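Local coordinates for protein succinylglutamate desuccinylase (Vibrio parahaemolyticus, PDB 2BCO) that probably hydrolyses N-succinylglutamate to succinate and glutamate with the help of one bound zinc ion, the last step of arginine breakdown by the succinyltransferase pathway, at residues C60-D65 with N111-F116; F107-L112 with E122-L127; K54-S59 with W150-H155. All blocks are in the same frame, centred on the assembly; numbering follows the deposited sequence.

Contact 1: C60-D65 with N111-F116; sequences CGIHGD and NLNRLF. With ZN (zinc ion), chain C.
The side-chain oxygen OD1 of N111 is gripped by two N-H groups. H63 NE2 reaches N111 OD1 at 2.6 Å, nearly in the plane of the imidazole, and the backbone N of N113 reaches the same oxygen at 2.9 Å, closing an Asx turn. The two donors arrive from opposite faces of the amide plane and both lie well out of that plane, so neither sits on a lone pair. The imidazole and amide planes are turned 54° apart. With CG anti to the backbone N (chi1 -175°), the amide of N111 is carried out to the far edge of the ring, while the other ring nitrogen, H63 ND1, binds the zinc ion at 2.4 Å. The bond thus fixes the rotation of the ligand ring, with N111 as a second-shell residue, and the amide oxygen would be expected to make ND1 a somewhat better donor to the metal.

Beside the H63 bond, side chains pack apolarly. I62 sends its CG2 branch to N113 CB at 3.6 Å, the two side chains crossing at about a right angle. Its other branch ends at CD1, which meets L112 CD1 at 3.8 Å. A water gives a hydrogen to I62 O and takes one from L112 N, bridging the two backbones beside this packing. The amide oxygen of N113 turns to the backbone N of F203, while its CB rests against I62 CG2 and lies 3.9 Å from H63 NE2.

E66 and H155 join H63 as the protein ligands of the zinc ion. H63 and E66 form the HxxE motif of the loop after strand 55-60, as in the zinc carboxypeptidase fold to which the AspA/AstE family belongs.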
loop_
_atom_site.group_PDB
_atom_site.type_symbol
_atom_site.label_atom_id
_atom_site.label_comp_id
_atom_site.label_asym_id
_atom_site.label_seq_id
_atom_site.Cartn_x
_atom_site.Cartn_y
_atom_site.Cartn_z
ATOM N N CYS A 60 1.561 -7.424 0.382
ATOM C CA CYS A 60 2.548 -6.934 1.315
ATOM C C CYS A 60 3.904 -7.356 0.785
ATOM O O CYS A 60 3.999 -8.221 -0.092
ATOM C CB CYS A 60 2.316 -7.530 2.704
ATOM S SG CYS A 60 2.441 -9.301 2.754
ATOM N N GLY A 61 4.954 -6.735 1.306
ATOM C CA GLY A 61 6.283 -7.097 0.872
ATOM C C GLY A 61 6.755 -6.637 -0.500
ATOM O O GLY A 61 7.716 -7.207 -1.006
ATOM N N ILE A 62 6.104 -5.645 -1.109
ATOM C CA ILE A 62 6.559 -5.135 -2.401
ATOM C C ILE A 62 8.023 -4.749 -2.170
ATOM O O ILE A 62 8.874 -4.885 -3.054
ATOM C CB ILE A 62 5.733 -3.892 -2.852
ATOM C CG1 ILE A 62 4.430 -4.354 -3.508
ATOM C CG2 ILE A 62 6.531 -3.026 -3.840
ATOM C CD1 ILE A 62 4.633 -5.258 -4.727
ATOM N N HIS A 63 8.282 -4.273 -0.953
ATOM C CA HIS A 63 9.609 -3.896 -0.475
ATOM C C HIS A 63 9.896 -4.965 0.584
ATOM O O HIS A 63 9.125 -5.125 1.529
ATOM C CB HIS A 63 9.574 -2.494 0.146
ATOM C CG HIS A 63 9.440 -1.401 -0.867
ATOM N ND1 HIS A 63 8.917 -0.162 -0.569
ATOM C CD2 HIS A 63 9.785 -1.355 -2.175
ATOM C CE1 HIS A 63 8.942 0.599 -1.648
ATOM N NE2 HIS A 63 9.464 -0.101 -2.636
ATOM N N GLY A 64 10.998 -5.693 0.408
ATOM C CA GLY A 64 11.345 -6.789 1.303
ATOM C C GLY A 64 11.453 -6.569 2.797
ATOM O O GLY A 64 10.998 -7.412 3.576
ATOM N N ASP A 65 12.053 -5.452 3.203
ATOM C CA ASP A 65 12.228 -5.162 4.627
ATOM C C ASP A 65 11.006 -4.627 5.392
ATOM O O ASP A 65 11.110 -4.321 6.570
ATOM C CB ASP A 65 13.419 -4.206 4.823
ATOM C CG ASP A 65 13.315 -2.951 3.972
ATOM O OD1 ASP A 65 12.320 -2.792 3.230
ATOM O OD2 ASP A 65 14.238 -2.114 4.039
ATOM N N ASN A 111 13.819 -0.885 -7.217
ATOM C CA ASN A 111 12.588 -0.684 -6.441
ATOM C C ASN A 111 11.406 -1.282 -7.206
ATOM O O ASN A 111 11.010 -0.769 -8.245
ATOM C CB ASN A 111 12.347 0.817 -6.231
ATOM C CG ASN A 111 11.149 1.120 -5.318
ATOM O OD1 ASN A 111 10.295 0.272 -5.062
ATOM N ND2 ASN A 111 11.090 2.344 -4.840
ATOM N N LEU A 112 10.833 -2.354 -6.678
ATOM C CA LEU A 112 9.721 -3.020 -7.342
ATOM C C LEU A 112 8.520 -2.082 -7.574
ATOM O O LEU A 112 7.801 -2.204 -8.566
ATOM C CB LEU A 112 9.282 -4.227 -6.501
ATOM C CG LEU A 112 8.617 -5.436 -7.161
ATOM C CD1 LEU A 112 8.038 -6.342 -6.077
ATOM C CD2 LEU A 112 7.528 -5.003 -8.100
ATOM N N ASN A 113 8.317 -1.129 -6.673
ATOM C CA ASN A 113 7.171 -0.246 -6.789
ATOM C C ASN A 113 7.310 0.959 -7.717
ATOM O O ASN A 113 6.607 1.953 -7.561
ATOM C CB ASN A 113 6.726 0.190 -5.394
ATOM C CG ASN A 113 5.225 0.225 -5.260
ATOM O OD1 ASN A 113 4.517 -0.562 -5.891
ATOM N ND2 ASN A 113 4.731 1.123 -4.430
ATOM N N ARG A 114 8.204 0.848 -8.694
ATOM C CA ARG A 114 8.415 1.887 -9.694
ATOM C C ARG A 114 8.326 1.243 -11.075
ATOM O O ARG A 114 8.495 1.901 -12.094
ATOM C CB ARG A 114 9.795 2.523 -9.524
ATOM C CG ARG A 114 9.820 3.696 -8.559
ATOM C CD ARG A 114 11.245 4.081 -8.166
ATOM N NE ARG A 114 11.262 5.087 -7.104
ATOM C CZ ARG A 114 12.314 5.357 -6.336
ATOM N NH1 ARG A 114 13.451 4.695 -6.500
ATOM N NH2 ARG A 114 12.229 6.287 -5.393
ATOM N N LEU A 115 8.027 -0.049 -11.093
ATOM C CA LEU A 115 7.993 -0.821 -12.329
ATOM C C LEU A 115 6.645 -1.193 -12.918
ATOM O O LEU A 115 6.581 -2.062 -13.780
ATOM C CB LEU A 115 8.803 -2.100 -12.122
ATOM C CG LEU A 115 10.207 -1.871 -11.557
ATOM C CD1 LEU A 115 10.907 -3.200 -11.339
ATOM C CD2 LEU A 115 10.995 -1.001 -12.531
ATOM N N PHE A 116 5.571 -0.547 -12.479
ATOM C CA PHE A 116 4.253 -0.870 -13.009
ATOM C C PHE A 116 3.737 0.081 -14.086
ATOM O O PHE A 116 2.678 -0.170 -14.652
ATOM C CB PHE A 116 3.234 -0.963 -11.873
ATOM C CG PHE A 116 3.449 -2.141 -10.973
ATOM C CD1 PHE A 116 3.028 -3.413 -11.356
ATOM C CD2 PHE A 116 4.134 -1.994 -9.764
ATOM C CE1 PHE A 116 3.278 -4.522 -10.548
ATOM C CE2 PHE A 116 4.389 -3.094 -8.951
ATOM C CZ PHE A 116 3.965 -4.365 -9.342
HETATM ZN ZN ZN C . 7.165 0.356 0.940
HETATM O O HOH W 1 11.314 -3.801 -4.003
HETATM O O HOH W 2 7.652 2.768 1.649
#

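Contact 2: F107-L112 with E122-L127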
loop_
_atom_site.group_PDB
_atom_site.type_symbol
_atom_site.label_atom_id
_atom_site.label_comp_id
_atom_site.label_asym_id
_atom_site.label_seq_id
_atom_site.Cartn_x
_atom_site.Cartn_y
_atom_site.Cartn_z
ATOM N N PHE A 107 14.977 -3.853 -1.844
ATOM C CA PHE A 107 14.918 -4.550 -3.118
ATOM C C PHE A 107 16.271 -5.195 -3.411
ATOM O O PHE A 107 17.227 -5.022 -2.649
ATOM C CB PHE A 107 14.544 -3.571 -4.228
ATOM C CG PHE A 107 15.469 -2.382 -4.338
ATOM C CD1 PHE A 107 16.739 -2.511 -4.898
ATOM C CD2 PHE A 107 15.055 -1.125 -3.913
ATOM C CE1 PHE A 107 17.586 -1.396 -5.041
ATOM C CE2 PHE A 107 15.886 -0.001 -4.049
ATOM C CZ PHE A 107 17.153 -0.138 -4.616
ATOM N N LEU A 108 16.353 -5.947 -4.503
ATOM C CA LEU A 108 17.602 -6.602 -4.860
ATOM C C LEU A 108 18.307 -5.806 -5.947
ATOM O O LEU A 108 19.455 -5.389 -5.774
ATOM C CB LEU A 108 17.332 -8.026 -5.329
ATOM C CG LEU A 108 16.657 -8.911 -4.273
ATOM C CD1 LEU A 108 16.444 -10.297 -4.851
ATOM C CD2 LEU A 108 17.519 -8.989 -3.010
ATOM N N GLU A 109 17.625 -5.584 -7.063
ATOM C CA GLU A 109 18.222 -4.810 -8.131
ATOM C C GLU A 109 17.560 -3.441 -8.278
ATOM O O GLU A 109 18.249 -2.428 -8.340
ATOM C CB GLU A 109 18.174 -5.610 -9.434
ATOM C CG GLU A 109 19.002 -6.887 -9.341
ATOM C CD GLU A 109 18.912 -7.776 -10.571
ATOM O OE1 GLU A 109 19.588 -8.828 -10.571
ATOM O OE2 GLU A 109 18.174 -7.434 -11.523
ATOM N N GLU A 110 16.231 -3.398 -8.299
ATOM C CA GLU A 110 15.531 -2.122 -8.446
ATOM C C GLU A 110 14.223 -2.080 -7.637
ATOM O O GLU A 110 13.605 -3.111 -7.402
ATOM C CB GLU A 110 15.229 -1.882 -9.924
ATOM C CG GLU A 110 15.277 -0.432 -10.339
ATOM C CD GLU A 110 14.672 -0.207 -11.708
ATOM O OE1 GLU A 110 14.906 -1.053 -12.588
ATOM O OE2 GLU A 110 13.970 0.811 -11.904
ATOM N N ASN A 111 13.819 -0.885 -7.217
ATOM C CA ASN A 111 12.588 -0.684 -6.441
ATOM C C ASN A 111 11.406 -1.282 -7.206
ATOM O O ASN A 111 11.010 -0.769 -8.245
ATOM C CB ASN A 111 12.347 0.817 -6.231
ATOM C CG ASN A 111 11.149 1.120 -5.318
ATOM O OD1 ASN A 111 10.295 0.272 -5.062
ATOM N ND2 ASN A 111 11.090 2.344 -4.840
ATOM N N LEU A 112 10.833 -2.354 -6.678
ATOM C CA LEU A 112 9.721 -3.020 -7.342
ATOM C C LEU A 112 8.520 -2.082 -7.574
ATOM O O LEU A 112 7.801 -2.204 -8.566
ATOM C CB LEU A 112 9.282 -4.227 -6.501
ATOM C CG LEU A 112 8.617 -5.436 -7.161
ATOM C CD1 LEU A 112 8.038 -6.342 -6.077
ATOM C CD2 LEU A 112 7.528 -5.003 -8.100
ATOM N N GLU A 122 14.762 -1.488 -17.702
ATOM C CA GLU A 122 15.829 -2.431 -17.997
ATOM C C GLU A 122 15.437 -3.759 -17.356
ATOM O O GLU A 122 14.680 -3.786 -16.391
ATOM C CB GLU A 122 17.157 -1.935 -17.410
ATOM C CG GLU A 122 17.665 -0.634 -18.027
ATOM C CD GLU A 122 17.975 -0.772 -19.512
ATOM O OE1 GLU A 122 18.848 -1.593 -19.866
ATOM O OE2 GLU A 122 17.345 -0.061 -20.323
ATOM N N PRO A 123 15.937 -4.881 -17.889
ATOM C CA PRO A 123 15.582 -6.175 -17.296
ATOM C C PRO A 123 16.171 -6.313 -15.888
ATOM O O PRO A 123 17.375 -6.138 -15.709
ATOM C CB PRO A 123 16.202 -7.188 -18.264
ATOM C CG PRO A 123 16.345 -6.417 -19.554
ATOM C CD PRO A 123 16.779 -5.062 -19.084
ATOM N N THR A 124 15.328 -6.607 -14.897
ATOM C CA THR A 124 15.783 -6.788 -13.510
ATOM C C THR A 124 14.953 -7.880 -12.856
ATOM O O THR A 124 13.916 -8.265 -13.383
ATOM C CB THR A 124 15.631 -5.492 -12.653
ATOM O OG1 THR A 124 14.243 -5.127 -12.549
ATOM C CG2 THR A 124 16.437 -4.347 -13.263
ATOM N N LYS A 125 15.397 -8.389 -11.712
ATOM C CA LYS A 125 14.617 -9.417 -11.023
ATOM C C LYS A 125 13.236 -8.842 -10.705
ATOM O O LYS A 125 12.220 -9.517 -10.846
ATOM C CB LYS A 125 15.287 -9.841 -9.714
ATOM C CG LYS A 125 16.582 -10.595 -9.868
ATOM C CD LYS A 125 17.056 -11.146 -8.524
ATOM C CE LYS A 125 18.424 -11.818 -8.643
ATOM N NZ LYS A 125 18.431 -12.880 -9.691
ATOM N N GLU A 126 13.201 -7.585 -10.281
ATOM C CA GLU A 126 11.932 -6.955 -9.938
ATOM C C GLU A 126 11.002 -6.731 -11.143
ATOM O O GLU A 126 9.775 -6.765 -11.001
ATOM C CB GLU A 126 12.196 -5.642 -9.197
ATOM C CG GLU A 126 12.687 -5.819 -7.750
ATOM C CD GLU A 126 14.177 -6.183 -7.619
ATOM O OE1 GLU A 126 14.969 -5.868 -8.533
ATOM O OE2 GLU A 126 14.559 -6.765 -6.578
ATOM N N LEU A 127 11.576 -6.530 -12.329
ATOM C CA LEU A 127 10.758 -6.311 -13.518
ATOM C C LEU A 127 9.912 -7.554 -13.788
ATOM O O LEU A 127 8.695 -7.465 -13.999
ATOM C CB LEU A 127 11.636 -6.015 -14.744
ATOM C CG LEU A 127 11.131 -4.969 -15.754
ATOM C CD1 LEU A 127 11.681 -5.294 -17.145
ATOM C CD2 LEU A 127 9.620 -4.943 -15.799
HETATM O O HOH W 3 13.811 -2.844 -14.082
HETATM O O HOH W 4 14.349 0.702 -15.389
#
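E126 stands in the first turn of helix 125-141, just after the N-cap T124, and reaches into the bend of loop 107-112, where its carboxylate accepts from three successive backbone N-H groups, those of L108, E109 and E110. Its CB and CG cross L112 at a slant, E126 CG 4.0 Å from L112 CB. A turn about the CB-CG bond (chi2 78°) folds the chain and brings the carboxylate over the loop. OE1 takes two bonds: the N of E110 comes to E126 OE1 at 2.8 Å from well above the carboxylate plane, and the N of E109 comes on the syn side, both from the same face. OE2 accepts from the N of L108, 2.9 Å from E126 OE2, again from above the plane, with a weak second bond from E109 N. H97 NE2 also donates to E126 OE2, so this buried acid is well satisfied and probably stays ionised.

The grip is returned from the loop. E109 runs extended beyond CG to the start of the helix, where its OE2 accepts from the N of K125 at 2.9 Å, an N-H at the helix N-terminus that the helix itself leaves without a partner. The side chain of K125 crosses E109 at about a right angle, K125 CG lying against E109 OE1; the two charged ends stay apart, beyond salt-bridge distance. Farther along, K125 CD touches L108 CD1.

At the cap, T124 OG1 accepts from the N of L127. A water ties it to the loop, giving its hydrogens to E110 OE1 and E122 O and accepting from T124 OG1 at 2.8 Å.

Contact 3: K54-S59 with W150-H155; sequences KNIIIS and WHLDLH. With ZN (zinc ion), chain C.
The H151 ring has the methyl CG2 of I57 over one face, a CH-pi contact 3.9 Å from the ring centroid, and S59 OG at its edge, in the ring plane. The indole of W150, on the other side of the sheet, is crossed by the aliphatic part of K54, whose CD lies 3.3 Å from W150 NE1; K54 NZ goes on to a salt bridge with E247. Both rings belong to strand 150-155, which pairs in parallel with strand 55-59 in the central sheet of the catalytic domain. The strand axes diverge by 12° and approach to 4.5 Å.

Five backbone bonds, running from W150 N to N55 O through to L154 N to S59 O, hold the pair in register. I56, I58, W150 and L152 share one face, where I56 and L152 meet helix 235-245 and W150 reaches Q214 of strand 214-220. There I56 CG2 lies against W150 CB, the two side chains pointing the same way. The opposite face carries I57, H151, S59 and D153.

H151 ND1 is bonded to S207, which fixes the ring at its other nitrogen. Farther along the strand, H155 ND1 binds the zinc ion at 2.3 Å. S59 OG joins H151 to D153: it accepts from H151 NE2 at 3.2 Å and donates to D153 OD2 at 2.8 Å, from above the carboxylate plane.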
loop_
_atom_site.group_PDB
_atom_site.type_symbol
_atom_site.label_atom_id
_atom_site.label_comp_id
_atom_site.label_asym_id
_atom_site.label_seq_id
_atom_site.Cartn_x
_atom_site.Cartn_y
_atom_site.Cartn_z
ATOM N N LYS A 54 -17.092 -8.560 -2.036
ATOM C CA LYS A 54 -15.900 -7.791 -2.378
ATOM C C LYS A 54 -14.748 -8.673 -2.869
ATOM O O LYS A 54 -14.608 -9.834 -2.477
ATOM C CB LYS A 54 -15.427 -6.970 -1.176
ATOM C CG LYS A 54 -16.405 -5.886 -0.752
ATOM C CD LYS A 54 -15.802 -4.983 0.304
ATOM C CE LYS A 54 -16.748 -3.851 0.671
ATOM N NZ LYS A 54 -18.013 -4.347 1.286
ATOM N N ASN A 55 -13.941 -8.110 -3.756
ATOM C CA ASN A 55 -12.780 -8.801 -4.291
ATOM C C ASN A 55 -11.604 -7.949 -3.864
ATOM O O ASN A 55 -11.274 -6.947 -4.492
ATOM C CB ASN A 55 -12.892 -8.904 -5.806
ATOM C CG ASN A 55 -14.033 -9.804 -6.229
ATOM O OD1 ASN A 55 -13.937 -11.026 -6.134
ATOM N ND2 ASN A 55 -15.130 -9.203 -6.669
ATOM N N ILE A 56 -10.993 -8.352 -2.759
ATOM C CA ILE A 56 -9.882 -7.616 -2.185
ATOM C C ILE A 56 -8.515 -8.244 -2.385
ATOM O O ILE A 56 -8.283 -9.397 -2.022
ATOM C CB ILE A 56 -10.065 -7.443 -0.666
ATOM C CG1 ILE A 56 -11.509 -7.050 -0.347
ATOM C CG2 ILE A 56 -9.087 -6.398 -0.151
ATOM C CD1 ILE A 56 -11.799 -6.992 1.145
ATOM N N ILE A 57 -7.610 -7.470 -2.964
ATOM C CA ILE A 57 -6.243 -7.920 -3.145
ATOM C C ILE A 57 -5.528 -7.317 -1.954
ATOM O O ILE A 57 -5.597 -6.116 -1.731
ATOM C CB ILE A 57 -5.593 -7.352 -4.421
ATOM C CG1 ILE A 57 -6.264 -7.935 -5.665
ATOM C CG2 ILE A 57 -4.093 -7.667 -4.423
ATOM C CD1 ILE A 57 -5.704 -7.367 -6.965
ATOM N N ILE A 58 -4.866 -8.147 -1.168
ATOM C CA ILE A 58 -4.144 -7.646 -0.014
ATOM C C ILE A 58 -2.688 -8.033 -0.218
ATOM O O ILE A 58 -2.307 -9.174 0.003
ATOM C CB ILE A 58 -4.688 -8.272 1.290
ATOM C CG1 ILE A 58 -6.195 -7.990 1.409
ATOM C CG2 ILE A 58 -3.942 -7.702 2.495
ATOM C CD1 ILE A 58 -6.906 -8.842 2.459
ATOM N N SER A 59 -1.875 -7.081 -0.659
ATOM C CA SER A 59 -0.472 -7.377 -0.888
ATOM C C SER A 59 0.446 -6.755 0.148
ATOM O O SER A 59 0.153 -5.716 0.737
ATOM C CB SER A 59 -0.052 -6.940 -2.305
ATOM O OG SER A 59 -0.240 -5.554 -2.521
ATOM N N TRP A 150 -11.111 -4.064 -4.735
ATOM C CA TRP A 150 -10.291 -3.408 -3.719
ATOM C C TRP A 150 -8.849 -3.884 -3.820
ATOM O O TRP A 150 -8.587 -5.041 -4.127
ATOM C CB TRP A 150 -10.767 -3.747 -2.301
ATOM C CG TRP A 150 -12.087 -3.173 -1.893
ATOM C CD1 TRP A 150 -13.309 -3.465 -2.419
ATOM C CD2 TRP A 150 -12.320 -2.257 -0.812
ATOM N NE1 TRP A 150 -14.291 -2.809 -1.719
ATOM C CE2 TRP A 150 -13.718 -2.074 -0.723
ATOM C CE3 TRP A 150 -11.488 -1.618 0.114
ATOM C CZ2 TRP A 150 -14.299 -1.226 0.233
ATOM C CZ3 TRP A 150 -12.071 -0.778 1.071
ATOM C CH2 TRP A 150 -13.464 -0.607 1.131
ATOM N N HIS A 151 -7.915 -2.984 -3.554
ATOM C CA HIS A 151 -6.510 -3.342 -3.550
ATOM C C HIS A 151 -5.818 -2.547 -2.462
ATOM O O HIS A 151 -5.665 -1.333 -2.553
ATOM C CB HIS A 151 -5.826 -3.063 -4.890
ATOM C CG HIS A 151 -4.405 -3.543 -4.937
ATOM N ND1 HIS A 151 -3.624 -3.466 -6.070
ATOM C CD2 HIS A 151 -3.630 -4.115 -3.984
ATOM C CE1 HIS A 151 -2.428 -3.969 -5.813
ATOM N NE2 HIS A 151 -2.404 -4.370 -4.555
ATOM N N LEU A 152 -5.416 -3.254 -1.421
ATOM C CA LEU A 152 -4.724 -2.652 -0.300
ATOM C C LEU A 152 -3.284 -3.160 -0.318
ATOM O O LEU A 152 -3.021 -4.327 -0.023
ATOM C CB LEU A 152 -5.415 -3.044 1.010
ATOM C CG LEU A 152 -6.698 -2.326 1.447
ATOM C CD1 LEU A 152 -7.601 -2.024 0.278
ATOM C CD2 LEU A 152 -7.423 -3.200 2.440
ATOM N N ASP A 153 -2.363 -2.281 -0.699
ATOM C CA ASP A 153 -0.939 -2.613 -0.754
ATOM C C ASP A 153 -0.289 -2.141 0.547
ATOM O O ASP A 153 -0.158 -0.938 0.778
ATOM C CB ASP A 153 -0.269 -1.910 -1.937
ATOM C CG ASP A 153 1.144 -2.397 -2.158
ATOM O OD1 ASP A 153 1.939 -1.707 -2.828
ATOM O OD2 ASP A 153 1.456 -3.492 -1.658
ATOM N N LEU A 154 0.149 -3.087 1.371
ATOM C CA LEU A 154 0.721 -2.763 2.682
ATOM C C LEU A 154 2.235 -2.558 2.768
ATOM O O LEU A 154 3.023 -3.471 2.496
ATOM C CB LEU A 154 0.284 -3.837 3.676
ATOM C CG LEU A 154 -1.171 -4.290 3.495
ATOM C CD1 LEU A 154 -1.536 -5.310 4.589
ATOM C CD2 LEU A 154 -2.108 -3.061 3.556
ATOM N N HIS A 155 2.625 -1.355 3.187
ATOM C CA HIS A 155 4.024 -0.976 3.313
ATOM C C HIS A 155 4.363 -0.470 4.722
ATOM O O HIS A 155 3.517 -0.490 5.623
ATOM C CB HIS A 155 4.345 0.114 2.280
ATOM C CG HIS A 155 4.170 -0.333 0.862
ATOM N ND1 HIS A 155 5.212 -0.355 -0.044
ATOM C CD2 HIS A 155 3.090 -0.797 0.199
ATOM C CE1 HIS A 155 4.780 -0.819 -1.201
ATOM N NE2 HIS A 155 3.495 -1.096 -1.083
HETATM ZN ZN ZN C . 7.165 0.356 0.940
HETATM O O HOH W 2 7.652 2.768 1.649
#

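In the fold
The three contacts lie within the catalytic domain and lead toward one zinc site. Contact 3 pairs the strands whose C-terminal ends hold it: strand 55-60 runs into the loop with H63, and strand 149-157 carries H155. Contacts 1 and 3 therefore meet at the metal, their centres about 14 Å apart, with I62 CG1 3.6 Å from D153 OD2 and I62 CB 3.6 Å from H155 CE1. Contact 2 lies farther from the chain's centre (about 18 Å, against about 10 Å for contact 1), its centre about 9 Å from that of contact 1. The two share N111 and L112, and L115 CD1 packs 3.5 Å from E126 CB. Contacts 2 and 3 do not touch; their nearest atoms are about 7 Å apart.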